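Local coordinates for protein purine nucleoside phosphorylase (Anopheles gambiae, PDB 2P4S) that catalyses the phosphorolysis of inosine, guanosine and their 2'-deoxy forms to free purine base and pentose 1-phosphate in the purine salvage pathway, at residues A[110-115]-A[362-367]; A[125-130]-A[161-166]; A[220-225]-A[309-314]. One frame throughout, in Å; residues are numbered along the deposited sequence.

Interaction 1. Residues A[110-115]-A[362-367]; sequences PKVGII and RIVKHI
Val-112 splits its two methyl groups between two residues on one face of the helix: CG2 meets CG2 of Ile-367 at 3.8 Å, and CG1 lies 4.3 Å from CG2 of Val-364. The torsion of Val-112 explains the division of labour. With CG1 anti to the backbone N (chi1 -176°) and CG2 anti to the carbonyl carbon, the two branches spread apart on the side that faces the helix, each aimed at a different residue of the turn from 364 to 367. Val-112 and Ile-367 cross obliquely, touching through their beta-branch methyls; CG2 of Ile-367 is anti to its backbone N, and it is this short branch that touches, not the longer CG1 arm. Ile-114 works differently. It also points toward the helix, but it arrives with the far end of its chain, CD1, which stands 4.3 Å from CG2 of Val-364. That one methyl of Val-364 therefore faces both strand residues.

Such an arrangement is the helix-on-sheet packing of a layered alpha/beta fold. Strand 112-116 belongs to the mixed central sheet, helix 353-370 covers one face of it, and their N-to-C directions are close to antiparallel, at 159°. The short axes come within 10.7 Å of each other, a spacing bridged by apolar side chains with no hydrogen bond between the two segments. The strand's own backbone bonding goes to its neighbours in the sheet: Val-112 pairs with Met-164, and Gly-113 with His-195 and Ile-197. Val-364 also rests on Val-161, Val-163 and Ile-197, so it spans the strands flanking 112-116. On the helix, Ile-367 touches Leu-255 and Ile-363 touches Ile-262, both on helix 253-265.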
ATOM      1  N   PRO A 110      18.226   6.251 -31.371  1.00 31.02           N
ATOM      2  CA  PRO A 110      18.108   7.346 -30.400  1.00 29.08           C
ATOM      3  C   PRO A 110      18.794   7.015 -29.100  1.00 28.26           C
ATOM      4  O   PRO A 110      18.891   5.843 -28.746  1.00 27.96           O
ATOM      5  CB  PRO A 110      16.622   7.450 -30.171  1.00 28.64           C
ATOM      6  CG  PRO A 110      16.076   6.093 -30.443  1.00 28.98           C
ATOM      7  CD  PRO A 110      16.951   5.499 -31.503  1.00 30.77           C
ATOM      8  N   LYS A 111      19.267   8.054 -28.411  1.00 27.20           N
ATOM      9  CA  LYS A 111      19.932   7.928 -27.101  1.00 27.32           C
ATOM     10  C   LYS A 111      19.014   8.379 -25.976  1.00 26.39           C
ATOM     11  O   LYS A 111      19.332   8.198 -24.799  1.00 26.45           O
ATOM     12  CB  LYS A 111      21.223   8.768 -27.070  1.00 27.08           C
ATOM     13  CG  LYS A 111      22.248   8.338 -28.141  1.00 30.61           C
ATOM     14  CD  LYS A 111      22.761   6.915 -27.925  1.00 33.76           C
ATOM     15  CE  LYS A 111      23.450   6.432 -29.189  1.00 40.35           C
ATOM     16  NZ  LYS A 111      24.741   7.170 -29.451  1.00 40.27           N
ATOM     17  N   VAL A 112      17.891   8.980 -26.371  1.00 25.29           N
ATOM     18  CA  VAL A 112      16.932   9.556 -25.475  1.00 24.04           C
ATOM     19  C   VAL A 112      15.541   8.948 -25.715  1.00 23.43           C
ATOM     20  O   VAL A 112      15.014   9.065 -26.795  1.00 23.00           O
ATOM     21  CB  VAL A 112      16.865  11.114 -25.619  1.00 23.93           C
ATOM     22  CG1 VAL A 112      15.906  11.695 -24.581  1.00 21.41           C
ATOM     23  CG2 VAL A 112      18.280  11.755 -25.485  1.00 23.37           C
ATOM     24  N   GLY A 113      14.954   8.333 -24.683  1.00 23.03           N
ATOM     25  CA  GLY A 113      13.512   7.975 -24.675  1.00 22.51           C
ATOM     26  C   GLY A 113      12.618   9.016 -23.980  1.00 23.14           C
ATOM     27  O   GLY A 113      12.992   9.562 -22.942  1.00 23.73           O
ATOM     28  N   ILE A 114      11.433   9.281 -24.528  1.00 21.89           N
ATOM     29  CA  ILE A 114      10.502  10.262 -23.972  1.00 21.57           C
ATOM     30  C   ILE A 114       9.126   9.576 -23.781  1.00 22.24           C
ATOM     31  O   ILE A 114       8.557   8.997 -24.731  1.00 21.60           O
ATOM     32  CB  ILE A 114      10.332  11.508 -24.882  1.00 21.30           C
ATOM     33  CG1 ILE A 114      11.679  12.197 -25.156  1.00 21.86           C
ATOM     34  CG2 ILE A 114       9.340  12.512 -24.280  1.00 21.65           C
ATOM     35  CD1 ILE A 114      11.648  13.233 -26.338  1.00 20.03           C
ATOM     36  N   ILE A 115       8.600   9.606 -22.561  1.00 21.40           N
ATOM     37  CA  ILE A 115       7.197   9.168 -22.338  1.00 21.02           C
ATOM     38  C   ILE A 115       6.287  10.383 -22.222  1.00 21.47           C
ATOM     39  O   ILE A 115       6.496  11.208 -21.335  1.00 21.77           O
ATOM     40  CB  ILE A 115       7.081   8.234 -21.110  1.00 20.78           C
ATOM     41  CG1 ILE A 115       8.179   7.175 -21.172  1.00 19.70           C
ATOM     42  CG2 ILE A 115       5.677   7.564 -21.075  1.00 19.03           C
ATOM     43  CD1 ILE A 115       8.206   6.196 -19.974  1.00 20.63           C
ATOM     44  N   ARG A 362      14.854  21.829 -26.149  1.00 22.79           N
ATOM     45  CA  ARG A 362      16.071  22.363 -25.516  1.00 22.18           C
ATOM     46  C   ARG A 362      16.759  21.456 -24.494  1.00 22.46           C
ATOM     47  O   ARG A 362      17.989  21.437 -24.460  1.00 22.07           O
ATOM     48  CB  ARG A 362      15.816  23.748 -24.965  1.00 22.82           C
ATOM     49  CG  ARG A 362      15.469  24.685 -26.067  1.00 23.54           C
ATOM     50  CD  ARG A 362      15.593  26.115 -25.697  1.00 26.91           C
ATOM     51  NE  ARG A 362      15.124  26.951 -26.811  1.00 27.97           N
ATOM     52  CZ  ARG A 362      15.459  28.230 -26.988  1.00 31.27           C
ATOM     53  NH1 ARG A 362      16.251  28.840 -26.104  1.00 30.54           N
ATOM     54  NH2 ARG A 362      14.973  28.908 -28.028  1.00 30.86           N
ATOM     55  N   ILE A 363      15.994  20.696 -23.681  1.00 21.90           N
ATOM     56  CA  ILE A 363      16.608  19.645 -22.826  1.00 21.96           C
ATOM     57  C   ILE A 363      17.321  18.548 -23.600  1.00 21.42           C
ATOM     58  O   ILE A 363      18.438  18.166 -23.258  1.00 21.43           O
ATOM     59  CB  ILE A 363      15.620  19.006 -21.779  1.00 22.87           C
ATOM     60  CG1 ILE A 363      15.545  19.901 -20.528  1.00 24.81           C
ATOM     61  CG2 ILE A 363      16.133  17.640 -21.254  1.00 21.51           C
ATOM     62  CD1 ILE A 363      14.242  20.602 -20.491  1.00 27.91           C
ATOM     63  N   VAL A 364      16.674  18.035 -24.635  1.00 21.58           N
ATOM     64  CA  VAL A 364      17.263  16.972 -25.464  1.00 22.44           C
ATOM     65  C   VAL A 364      18.538  17.509 -26.152  1.00 23.49           C
ATOM     66  O   VAL A 364      19.574  16.799 -26.249  1.00 23.42           O
ATOM     67  CB  VAL A 364      16.207  16.473 -26.513  1.00 22.89           C
ATOM     68  CG1 VAL A 364      16.863  15.602 -27.599  1.00 21.70           C
ATOM     69  CG2 VAL A 364      15.094  15.728 -25.818  1.00 20.74           C
ATOM     70  N   LYS A 365      18.454  18.755 -26.637  1.00 24.66           N
ATOM     71  CA  LYS A 365      19.618  19.419 -27.232  1.00 27.58           C
ATOM     72  C   LYS A 365      20.785  19.524 -26.238  1.00 26.93           C
ATOM     73  O   LYS A 365      21.923  19.266 -26.599  1.00 28.07           O
ATOM     74  CB  LYS A 365      19.209  20.778 -27.792  1.00 27.55           C
ATOM     75  CG  LYS A 365      20.378  21.737 -28.159  1.00 31.26           C
ATOM     76  CD  LYS A 365      19.823  23.189 -28.271  1.00 32.13           C
ATOM     77  CE  LYS A 365      20.735  24.077 -29.152  1.00 41.71           C
ATOM     78  NZ  LYS A 365      21.907  24.595 -28.386  1.00 44.45           N
ATOM     79  N   HIS A 366      20.500  19.824 -24.976  1.00 27.19           N
ATOM     80  CA  HIS A 366      21.525  19.822 -23.956  1.00 27.66           C
ATOM     81  C   HIS A 366      22.172  18.412 -23.702  1.00 28.89           C
ATOM     82  O   HIS A 366      23.412  18.256 -23.616  1.00 26.94           O
ATOM     83  CB  HIS A 366      20.969  20.432 -22.655  1.00 27.88           C
ATOM     84  CG  HIS A 366      21.994  20.540 -21.560  1.00 27.88           C
ATOM     85  ND1 HIS A 366      22.965  21.523 -21.547  1.00 27.56           N
ATOM     86  CD2 HIS A 366      22.223  19.761 -20.474  1.00 24.93           C
ATOM     87  CE1 HIS A 366      23.729  21.356 -20.476  1.00 27.22           C
ATOM     88  NE2 HIS A 366      23.300  20.293 -19.815  1.00 25.44           N
ATOM     89  N   ILE A 367      21.318  17.391 -23.569  1.00 29.64           N
ATOM     90  CA  ILE A 367      21.778  16.008 -23.420  1.00 29.54           C
ATOM     91  C   ILE A 367      22.691  15.632 -24.606  1.00 31.64           C
ATOM     92  O   ILE A 367      23.728  14.988 -24.436  1.00 32.64           O
ATOM     93  CB  ILE A 367      20.577  15.038 -23.352  1.00 28.82           C
ATOM     94  CG1 ILE A 367      19.790  15.268 -22.046  1.00 27.74           C
ATOM     95  CG2 ILE A 367      21.041  13.588 -23.575  1.00 26.82           C
ATOM     96  CD1 ILE A 367      18.386  14.647 -21.985  1.00 28.20           C
TER

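Interaction 2. Residues A[125-130]-A[161-166]; sequences EQLTDV and VPVMCM
The backbones of Val-163 and Cys-165, the two residues that Leu-127 touches, are hydrogen-bonded to Gly-156 and Val-154 of strand 152-158, and no polar bond crosses to segment 125-130. What does cross is a single leucine fork. Leu-127 brings CD1 within 3.9 Å of CB of Cys-165 and 4.0 Å of CG2 of Val-163. Its other methyl, CD2, is modelled 3.3 Å from the same CG2, tighter than ordinary van der Waals contact; the exact spacing is doubtful, but the pairing is clear.

The two groups are set for this meeting by their torsions. Leu-127 has CG anti to the carbonyl carbon (chi1 -54°) and points toward the strand, whereas CG2 of Val-163 occupies the crowded position between backbone N and carbonyl carbon. Both methyls of the leucine lie over that one methyl of the valine. At Cys-165 it is CB, not the sulfur, that makes the closest contact.

This is a loop laid against a sheet: segment 125-130 links helix 122-125 to strand 130-134 and turns a corner at Asp-129, while strand 161-167 follows strand 152-158 in an antiparallel hairpin. Leu-127 also rests on Val-154, so it covers both arms of that hairpin, and Thr-128 pairs through its backbone with Tyr-157. Met-164, between the two contact residues, starts out away from the loop, and its side chain touches Met-188 and Ile-191 of helix 178-191.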
ATOM      1  N   GLU A 125       4.363  14.727 -32.174  1.00 37.55           N
ATOM      2  CA  GLU A 125       4.024  15.403 -33.439  1.00 38.75           C
ATOM      3  C   GLU A 125       5.053  16.434 -33.927  1.00 38.20           C
ATOM      4  O   GLU A 125       5.017  16.881 -35.067  1.00 38.39           O
ATOM      5  CB  GLU A 125       2.652  16.072 -33.324  1.00 39.36           C
ATOM      6  CG  GLU A 125       1.491  15.098 -33.257  1.00 43.21           C
ATOM      7  CD  GLU A 125       0.176  15.822 -33.092  1.00 51.14           C
ATOM      8  OE1 GLU A 125       0.168  17.074 -33.249  1.00 54.88           O
ATOM      9  OE2 GLU A 125      -0.853  15.157 -32.802  1.00 55.38           O
ATOM     10  N   GLN A 126       5.981  16.812 -33.070  1.00 37.95           N
ATOM     11  CA  GLN A 126       6.978  17.782 -33.473  1.00 37.70           C
ATOM     12  C   GLN A 126       8.214  17.102 -34.002  1.00 36.83           C
ATOM     13  O   GLN A 126       9.135  17.772 -34.415  1.00 37.61           O
ATOM     14  CB  GLN A 126       7.312  18.698 -32.299  1.00 37.69           C
ATOM     15  CG  GLN A 126       6.062  19.397 -31.859  1.00 40.54           C
ATOM     16  CD  GLN A 126       6.315  20.521 -30.924  1.00 43.43           C
ATOM     17  OE1 GLN A 126       7.406  21.117 -30.922  1.00 44.24           O
ATOM     18  NE2 GLN A 126       5.298  20.844 -30.109  1.00 42.35           N
ATOM     19  N   LEU A 127       8.246  15.776 -33.968  1.00 35.79           N
ATOM     20  CA  LEU A 127       9.368  15.024 -34.545  1.00 35.02           C
ATOM     21  C   LEU A 127       9.378  15.115 -36.081  1.00 34.82           C
ATOM     22  O   LEU A 127       8.333  15.305 -36.691  1.00 34.97           O
ATOM     23  CB  LEU A 127       9.322  13.561 -34.097  1.00 33.69           C
ATOM     24  CG  LEU A 127       9.265  13.300 -32.595  1.00 32.79           C
ATOM     25  CD1 LEU A 127       9.301  11.818 -32.366  1.00 30.80           C
ATOM     26  CD2 LEU A 127      10.411  13.952 -31.870  1.00 30.36           C
ATOM     27  N   THR A 128      10.555  14.990 -36.693  1.00 34.79           N
ATOM     28  CA  THR A 128      10.689  14.938 -38.154  1.00 34.29           C
ATOM     29  C   THR A 128      11.294  13.598 -38.589  1.00 35.13           C
ATOM     30  O   THR A 128      11.940  12.909 -37.766  1.00 34.33           O
ATOM     31  CB  THR A 128      11.567  16.079 -38.713  1.00 33.58           C
ATOM     32  OG1 THR A 128      12.885  15.973 -38.191  1.00 31.79           O
ATOM     33  CG2 THR A 128      10.998  17.461 -38.366  1.00 33.59           C
ATOM     34  N   ASP A 129      11.097  13.237 -39.874  1.00 35.77           N
ATOM     35  CA  ASP A 129      11.610  11.973 -40.415  1.00 36.35           C
ATOM     36  C   ASP A 129      11.221  10.785 -39.544  1.00 35.11           C
ATOM     37  O   ASP A 129      12.103  10.005 -39.116  1.00 34.20           O
ATOM     38  CB  ASP A 129      13.123  12.002 -40.415  1.00 37.99           C
ATOM     39  CG  ASP A 129      13.697  12.450 -41.708  1.00 44.46           C
ATOM     40  OD1 ASP A 129      14.079  11.530 -42.491  1.00 49.68           O
ATOM     41  OD2 ASP A 129      13.792  13.702 -41.909  1.00 47.33           O
ATOM     42  N   VAL A 130       9.921  10.650 -39.270  1.00 34.50           N
ATOM     43  CA  VAL A 130       9.450   9.658 -38.283  1.00 33.49           C
ATOM     44  C   VAL A 130       9.255   8.222 -38.826  1.00 33.28           C
ATOM     45  O   VAL A 130       8.822   8.034 -39.961  1.00 31.76           O
ATOM     46  CB  VAL A 130       8.173  10.147 -37.504  1.00 33.51           C
ATOM     47  CG1 VAL A 130       8.346  11.581 -37.081  1.00 32.75           C
ATOM     48  CG2 VAL A 130       6.928  10.029 -38.347  1.00 33.00           C
ATOM     49  N   VAL A 161      17.775  16.007 -33.196  1.00 28.66           N
ATOM     50  CA  VAL A 161      18.277  14.940 -32.301  1.00 26.95           C
ATOM     51  C   VAL A 161      17.344  13.728 -32.371  1.00 26.70           C
ATOM     52  O   VAL A 161      16.120  13.885 -32.204  1.00 27.65           O
ATOM     53  CB  VAL A 161      18.468  15.439 -30.831  1.00 26.37           C
ATOM     54  CG1 VAL A 161      19.046  14.337 -29.951  1.00 23.82           C
ATOM     55  CG2 VAL A 161      19.365  16.698 -30.813  1.00 25.79           C
ATOM     56  N   PRO A 162      17.900  12.537 -32.680  1.00 26.35           N
ATOM     57  CA  PRO A 162      17.078  11.319 -32.677  1.00 26.26           C
ATOM     58  C   PRO A 162      16.566  10.963 -31.270  1.00 26.25           C
ATOM     59  O   PRO A 162      17.360  10.799 -30.289  1.00 25.75           O
ATOM     60  CB  PRO A 162      18.028  10.230 -33.212  1.00 25.56           C
ATOM     61  CG  PRO A 162      19.381  10.763 -33.015  1.00 27.04           C
ATOM     62  CD  PRO A 162      19.297  12.255 -33.056  1.00 25.47           C
ATOM     63  N   VAL A 163      15.240  10.846 -31.199  1.00 25.28           N
ATOM     64  CA  VAL A 163      14.524  10.429 -29.977  1.00 24.99           C
ATOM     65  C   VAL A 163      13.587   9.240 -30.296  1.00 25.78           C
ATOM     66  O   VAL A 163      13.292   8.943 -31.462  1.00 24.96           O
ATOM     67  CB  VAL A 163      13.739  11.630 -29.279  1.00 23.85           C
ATOM     68  CG1 VAL A 163      14.654  12.823 -28.982  1.00 21.04           C
ATOM     69  CG2 VAL A 163      12.579  12.116 -30.135  1.00 23.06           C
ATOM     70  N   MET A 164      13.187   8.554 -29.237  1.00 27.09           N
ATOM     71  CA  MET A 164      12.191   7.497 -29.250  1.00 28.76           C
ATOM     72  C   MET A 164      11.087   7.997 -28.300  1.00 28.97           C
ATOM     73  O   MET A 164      11.318   8.210 -27.116  1.00 28.81           O
ATOM     74  CB  MET A 164      12.818   6.264 -28.642  1.00 28.69           C
ATOM     75  CG  MET A 164      12.036   5.031 -28.849  1.00 32.27           C
ATOM     76  SD  MET A 164      12.904   3.730 -27.994  1.00 30.64           S
ATOM     77  CE  MET A 164      14.550   4.168 -28.205  1.00 34.46           C
ATOM     78  N   CYS A 165       9.887   8.156 -28.817  1.00 28.83           N
ATOM     79  CA  CYS A 165       8.851   8.828 -28.113  1.00 28.45           C
ATOM     80  C   CYS A 165       7.573   7.965 -27.921  1.00 26.83           C
ATOM     81  O   CYS A 165       6.959   7.489 -28.903  1.00 26.95           O
ATOM     82  CB  CYS A 165       8.615  10.118 -28.870  1.00 29.78           C
ATOM     83  SG  CYS A 165       7.482  11.128 -28.059  1.00 38.77           S
ATOM     84  N   MET A 166       7.232   7.679 -26.658  1.00 24.63           N
ATOM     85  CA  MET A 166       5.949   7.073 -26.312  1.00 24.21           C
ATOM     86  C   MET A 166       4.853   8.096 -26.341  1.00 22.72           C
ATOM     87  O   MET A 166       4.697   8.895 -25.414  1.00 22.77           O
ATOM     88  CB  MET A 166       5.975   6.401 -24.956  1.00 23.05           C
ATOM     89  CG  MET A 166       6.525   5.002 -24.990  1.00 23.95           C
ATOM     90  SD  MET A 166       6.576   4.320 -23.319  1.00 28.66           S
ATOM     91  CE  MET A 166       4.865   3.835 -22.994  1.00 24.74           C
TER

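Interaction 3. Residues A[220-225]-A[309-314]; sequences HINLMG and EIITAR
A buried contact between strand 214-221, with the helix cap that follows it, and helix 307-315, close to the subunit interface of the homotrimer, joins segments 220-225 and 309-314 through one isoleucine. Ile-311 is drawn out along its CG1 branch, chi2 being 179°, and meets two polar residues with successive atoms of that branch. Its CD1 stands 3.3 Å from ND2 of Asn-222, and its CG1 lies 4.3 Å from CE1 of His-220, approaching that ring at a slant.

Asn-222 is the N-cap of helix 223-226. Its OD1 accepts from Gly-225 N at 3.1 Å, with a straight N-H approach of 165°; the donor stands above the carbonyl plane, well away from a lone-pair direction. CG lies anti to the backbone N (chi1 -171°), which places ND2 beside CD1 of Ile-311 while OD1 still serves the cap.

Thr-287 OG1 of a second subunit donates to His-220 O, Glu-290 OE2 of that subunit accepts from Asn-222 N, and its Asn-284 packs on Ile-311.

Because the cap fixes which end of the amide faces Gly-225, it is the NH2 end that meets the Ile-311 methyl, and the segments are joined by van der Waals contact, while OD1 of Asn-222 bonds to Gly-225 and His-220 ND1 to Tyr-251 OH.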
ATOM      1  N   HIS A 220      10.547  11.833  -5.544  1.00 12.96           N
ATOM      2  CA  HIS A 220       9.216  11.274  -5.410  1.00 12.72           C
ATOM      3  C   HIS A 220       9.080  10.504  -4.069  1.00 13.32           C
ATOM      4  O   HIS A 220      10.057  10.221  -3.378  1.00 12.03           O
ATOM      5  CB  HIS A 220       8.852  10.385  -6.644  1.00 13.26           C
ATOM      6  CG  HIS A 220       9.651   9.123  -6.747  1.00  9.97           C
ATOM      7  ND1 HIS A 220      10.276   8.728  -7.911  1.00 12.68           N
ATOM      8  CD2 HIS A 220       9.950   8.184  -5.820  1.00 10.36           C
ATOM      9  CE1 HIS A 220      10.905   7.584  -7.693  1.00 10.12           C
ATOM     10  NE2 HIS A 220      10.715   7.230  -6.436  1.00 10.95           N
ATOM     11  N   ILE A 221       7.841  10.182  -3.720  1.00 14.76           N
ATOM     12  CA  ILE A 221       7.544   9.324  -2.585  1.00 14.05           C
ATOM     13  C   ILE A 221       6.770   8.197  -3.236  1.00 14.91           C
ATOM     14  O   ILE A 221       5.676   8.439  -3.791  1.00 15.27           O
ATOM     15  CB  ILE A 221       6.677  10.038  -1.484  1.00 14.54           C
ATOM     16  CG1 ILE A 221       7.508  11.100  -0.732  1.00 12.20           C
ATOM     17  CG2 ILE A 221       6.186   8.979  -0.459  1.00 12.29           C
ATOM     18  CD1 ILE A 221       6.704  12.175   0.098  1.00 14.79           C
ATOM     19  N   ASN A 222       7.341   6.987  -3.188  1.00 13.99           N
ATOM     20  CA  ASN A 222       6.752   5.842  -3.804  1.00 14.49           C
ATOM     21  C   ASN A 222       5.891   5.071  -2.786  1.00 14.95           C
ATOM     22  O   ASN A 222       6.365   4.122  -2.212  1.00 15.99           O
ATOM     23  CB  ASN A 222       7.806   4.899  -4.442  1.00 13.14           C
ATOM     24  CG  ASN A 222       7.134   3.815  -5.265  1.00 15.01           C
ATOM     25  OD1 ASN A 222       5.894   3.844  -5.426  1.00 13.79           O
ATOM     26  ND2 ASN A 222       7.898   2.852  -5.762  1.00 10.24           N
ATOM     27  N   LEU A 223       4.653   5.515  -2.564  1.00 14.71           N
ATOM     28  CA  LEU A 223       3.718   4.872  -1.647  1.00 15.70           C
ATOM     29  C   LEU A 223       3.326   3.436  -2.069  1.00 15.86           C
ATOM     30  O   LEU A 223       3.149   2.557  -1.216  1.00 15.86           O
ATOM     31  CB  LEU A 223       2.462   5.739  -1.520  1.00 15.92           C
ATOM     32  CG  LEU A 223       2.596   7.135  -0.886  1.00 17.76           C
ATOM     33  CD1 LEU A 223       1.224   7.826  -0.835  1.00 16.92           C
ATOM     34  CD2 LEU A 223       3.206   6.971   0.531  1.00 13.05           C
ATOM     35  N   MET A 224       3.232   3.207  -3.374  1.00 16.04           N
ATOM     36  CA  MET A 224       2.995   1.865  -3.932  1.00 17.87           C
ATOM     37  C   MET A 224       4.067   0.910  -3.511  1.00 16.92           C
ATOM     38  O   MET A 224       3.750  -0.172  -3.035  1.00 16.96           O
ATOM     39  CB  MET A 224       2.911   1.890  -5.443  1.00 17.01           C
ATOM     40  CG  MET A 224       1.771   2.687  -5.930  1.00 19.57           C
ATOM     41  SD  MET A 224       1.584   2.533  -7.732  1.00 22.60           S
ATOM     42  CE  MET A 224      -0.056   3.220  -7.863  1.00 16.92           C
ATOM     43  N   GLY A 225       5.321   1.341  -3.672  1.00 17.32           N
ATOM     44  CA  GLY A 225       6.496   0.581  -3.282  1.00 17.01           C
ATOM     45  C   GLY A 225       6.622   0.297  -1.802  1.00 18.06           C
ATOM     46  O   GLY A 225       7.015  -0.804  -1.440  1.00 18.80           O
ATOM     47  N   GLU A 309       8.239   3.776 -13.896  1.00 16.96           N
ATOM     48  CA  GLU A 309       9.070   3.987 -15.090  1.00 17.30           C
ATOM     49  C   GLU A 309      10.500   4.501 -14.746  1.00 17.23           C
ATOM     50  O   GLU A 309      11.518   4.011 -15.278  1.00 16.41           O
ATOM     51  CB  GLU A 309       8.364   4.987 -16.035  1.00 17.30           C
ATOM     52  CG  GLU A 309       7.030   4.489 -16.597  1.00 20.21           C
ATOM     53  CD  GLU A 309       6.067   5.626 -16.949  1.00 24.22           C
ATOM     54  OE1 GLU A 309       6.460   6.811 -16.870  1.00 24.72           O
ATOM     55  OE2 GLU A 309       4.904   5.345 -17.326  1.00 27.98           O
ATOM     56  N   ILE A 310      10.554   5.540 -13.917  1.00 16.95           N
ATOM     57  CA  ILE A 310      11.808   6.057 -13.377  1.00 16.49           C
ATOM     58  C   ILE A 310      12.616   5.011 -12.612  1.00 16.90           C
ATOM     59  O   ILE A 310      13.806   4.925 -12.785  1.00 18.13           O
ATOM     60  CB  ILE A 310      11.548   7.332 -12.492  1.00 16.62           C
ATOM     61  CG1 ILE A 310      10.946   8.464 -13.369  1.00 15.62           C
ATOM     62  CG2 ILE A 310      12.845   7.788 -11.808  1.00 14.43           C
ATOM     63  CD1 ILE A 310      11.984   9.207 -14.308  1.00 16.22           C
ATOM     64  N   ILE A 311      11.981   4.201 -11.776  1.00 17.30           N
ATOM     65  CA  ILE A 311      12.698   3.181 -11.016  1.00 17.14           C
ATOM     66  C   ILE A 311      13.310   2.112 -11.942  1.00 18.06           C
ATOM     67  O   ILE A 311      14.458   1.653 -11.761  1.00 17.37           O
ATOM     68  CB  ILE A 311      11.731   2.538  -9.991  1.00 17.74           C
ATOM     69  CG1 ILE A 311      11.472   3.499  -8.832  1.00 18.30           C
ATOM     70  CG2 ILE A 311      12.247   1.219  -9.445  1.00 16.96           C
ATOM     71  CD1 ILE A 311      10.491   2.926  -7.779  1.00 15.78           C
ATOM     72  N   THR A 312      12.537   1.713 -12.943  1.00 18.15           N
ATOM     73  CA  THR A 312      13.046   0.809 -13.990  1.00 17.88           C
ATOM     74  C   THR A 312      14.225   1.430 -14.762  1.00 17.73           C
ATOM     75  O   THR A 312      15.194   0.761 -15.046  1.00 17.86           O
ATOM     76  CB  THR A 312      11.898   0.425 -14.941  1.00 17.06           C
ATOM     77  OG1 THR A 312      10.826  -0.155 -14.160  1.00 17.45           O
ATOM     78  CG2 THR A 312      12.382  -0.552 -15.994  1.00 16.24           C
ATOM     79  N   ALA A 313      14.129   2.708 -15.108  1.00 18.09           N
ATOM     80  CA  ALA A 313      15.203   3.416 -15.794  1.00 18.94           C
ATOM     81  C   ALA A 313      16.487   3.424 -14.968  1.00 19.64           C
ATOM     82  O   ALA A 313      17.560   3.144 -15.474  1.00 20.22           O
ATOM     83  CB  ALA A 313      14.792   4.821 -16.114  1.00 18.08           C
ATOM     84  N   ARG A 314      16.363   3.728 -13.686  1.00 20.25           N
ATOM     85  CA  ARG A 314      17.508   3.823 -12.776  1.00 20.83           C
ATOM     86  C   ARG A 314      18.129   2.467 -12.620  1.00 20.50           C
ATOM     87  O   ARG A 314      19.328   2.347 -12.595  1.00 20.61           O
ATOM     88  CB  ARG A 314      17.058   4.357 -11.388  1.00 20.02           C
ATOM     89  CG  ARG A 314      16.686   5.835 -11.429  1.00 25.63           C
ATOM     90  CD  ARG A 314      17.799   6.658 -12.150  1.00 30.76           C
ATOM     91  NE  ARG A 314      18.926   6.855 -11.253  1.00 36.10           N
ATOM     92  CZ  ARG A 314      20.189   7.064 -11.624  1.00 39.58           C
ATOM     93  NH1 ARG A 314      20.518   7.085 -12.922  1.00 38.15           N
ATOM     94  NH2 ARG A 314      21.129   7.233 -10.671  1.00 34.96           N
TER

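In the fold
Interactions 1 and 2 lie side by side, their centres 10 Å apart, and are stitched together by neighbouring parallel strands: Ile-114 N to Met-164 O at 2.8 Å and Ile-114 O to Met-166 N at 2.7 Å are probable hydrogen bonds. Interaction 3 reaches the same sheet from the other side of the chain's centre to interaction 2, about 26 Å away between centres. Interaction 1 touches it where CD1 of Ile-115 packs on Glu-309 OE1 at 3.6 Å. Glu-309 also forms a salt bridge with Arg-169, a phosphate-binding residue, whose side chain is about 9 Å from that of Ile-114. The side chain of Asn-222 is about 13 Å from the bound inhibitor DADMe-ImmH.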